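Side-chain contact in acyl-coenzyme A oxidase 1 (Yarrowia lipolytica, PDB 5Y9D), which uses FAD and molecular oxygen to oxidise acyl-CoA to (2E)-enoyl-CoA, releasing hydrogen peroxide, in peroxisomal fatty acid beta-oxidation: residues A582-K585 with D586-P590. Numbering follows the deposited sequence.
Sequences ATAK and DDIKP
The carbonyl of Lys585 takes two weak backbone hydrogen bonds from the turn that follows it. Ile588 N lies 3.4 Å from Lys585 O, with an N-H...O angle of 143°. Lys589 N lies 3.3 Å from the same oxygen and is more bent, at 127°. A further weak bond runs from Lys589 N to Asp586 O, so this one amide is shared between two carbonyls. Asp586 to Ile588 have helical backbone angles, and the chain turns here into helix 589-606.

A methylene also comes close to the oxygen that takes the two amides. CG1 of Ile588 meets the oxygen end of the Lys585 carbonyl obliquely, 3.2 Å from Lys585 O. It does so because CG1 sits between the backbone N and the carbonyl carbon (chi1 61°). CD1 then reaches Lys585 CB, carbon against carbon, at 4.1 Å. The apolar pair is Ala584 CB with Ile588 CG1, 4.3 Å apart; Ala584 CB also meets Lys589 CG. Ala584 and Ile588 face helix 44-52, where Phe50 and Val47 supply apolar surface and Asp46 also touches Ile588.

Between the charged side chains the distances are long. The Lys589 chain bends at chi3 and brings NZ to 4.0 Å from Ala582 O, too far for a hydrogen bond. Lys589 NZ stops 4.6 Å from Asp586 OD1. Lys585 NZ and Asp587 OD1 stay 6.5 Å apart. Thr583 OG1 bonds back to Arg580 O in helix 558-581.

This surface loop joins two helices away from the flavin sites. Its turn combines weak backbone bonds with carbon contacts, and any attraction between its lysines and aspartates would act at a distance, without a salt bridge.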
loop_
_atom_site.group_PDB
_atom_site.type_symbol
_atom_site.label_atom_id
_atom_site.label_comp_id
_atom_site.label_asym_id
_atom_site.label_seq_id
_atom_site.Cartn_x
_atom_site.Cartn_y
_atom_site.Cartn_z
ATOM N N ALA A 582 5.688 19.402 27.126
ATOM C CA ALA A 582 5.826 20.455 28.102
ATOM C C ALA A 582 5.075 20.145 29.383
ATOM O O ALA A 582 5.467 20.650 30.460
ATOM C CB ALA A 582 5.330 21.784 27.519
ATOM N N THR A 583 4.012 19.337 29.275
ATOM C CA THR A 583 3.084 19.100 30.390
ATOM C C THR A 583 3.276 17.751 31.060
ATOM O O THR A 583 2.515 17.382 31.958
ATOM C CB THR A 583 1.624 19.181 29.926
ATOM O OG1 THR A 583 1.331 18.101 29.041
ATOM C CG2 THR A 583 1.361 20.472 29.199
ATOM N N ALA A 584 4.298 17.018 30.628
ATOM C CA ALA A 584 4.490 15.623 31.033
ATOM C C ALA A 584 5.038 15.504 32.444
ATOM O O ALA A 584 5.603 16.468 32.979
ATOM C CB ALA A 584 5.450 14.936 30.059
ATOM N N LYS A 585 4.899 14.312 33.031
ATOM C CA LYS A 585 5.728 13.943 34.179
ATOM C C LYS A 585 7.176 14.037 33.749
ATOM O O LYS A 585 7.526 13.703 32.616
ATOM C CB LYS A 585 5.445 12.519 34.693
ATOM C CG LYS A 585 4.366 12.456 35.756
ATOM C CD LYS A 585 4.578 11.320 36.759
ATOM C CE LYS A 585 3.302 11.056 37.572
ATOM N NZ LYS A 585 2.536 12.292 37.961
ATOM N N ASP A 586 8.019 14.463 34.672
ATOM C CA ASP A 586 9.418 14.752 34.369
ATOM C C ASP A 586 10.241 13.510 34.019
ATOM O O ASP A 586 11.064 13.522 33.088
ATOM C CB ASP A 586 10.032 15.506 35.550
ATOM C CG ASP A 586 9.354 16.881 35.783
ATOM O OD1 ASP A 586 9.188 17.668 34.779
ATOM O OD2 ASP A 586 8.995 17.150 36.967
ATOM N N ASP A 587 9.975 12.416 34.716
ATOM C CA ASP A 587 10.755 11.213 34.527
ATOM C C ASP A 587 10.694 10.700 33.068
ATOM O O ASP A 587 11.652 10.110 32.576
ATOM C CB ASP A 587 10.313 10.162 35.550
ATOM C CG ASP A 587 9.961 10.791 36.913
ATOM O OD1 ASP A 587 8.969 11.568 36.974
ATOM O OD2 ASP A 587 10.692 10.545 37.909
ATOM N N ILE A 588 9.583 10.959 32.375
ATOM C CA ILE A 588 9.394 10.485 30.996
ATOM C C ILE A 588 9.739 11.551 29.991
ATOM O O ILE A 588 10.039 11.251 28.822
ATOM C CB ILE A 588 7.967 9.938 30.737
ATOM C CG1 ILE A 588 6.906 11.012 30.959
ATOM C CG2 ILE A 588 7.690 8.752 31.646
ATOM C CD1 ILE A 588 5.494 10.493 31.157
ATOM N N LYS A 589 9.764 12.797 30.435
ATOM C CA LYS A 589 9.953 13.919 29.493
ATOM C C LYS A 589 11.148 13.753 28.532
ATOM O O LYS A 589 11.003 14.019 27.329
ATOM C CB LYS A 589 10.038 15.257 30.221
ATOM C CG LYS A 589 9.408 16.394 29.452
ATOM C CD LYS A 589 9.998 17.750 29.811
ATOM C CE LYS A 589 9.259 18.431 30.953
ATOM N NZ LYS A 589 9.377 19.915 30.812
ATOM N N PRO A 590 12.305 13.280 29.029
ATOM C CA PRO A 590 13.474 13.220 28.129
ATOM C C PRO A 590 13.384 12.175 27.029
ATOM O O PRO A 590 13.902 12.399 25.943
ATOM C CB PRO A 590 14.647 12.914 29.068
ATOM C CG PRO A 590 14.150 13.318 30.410
ATOM C CD PRO A 590 12.685 12.983 30.413
#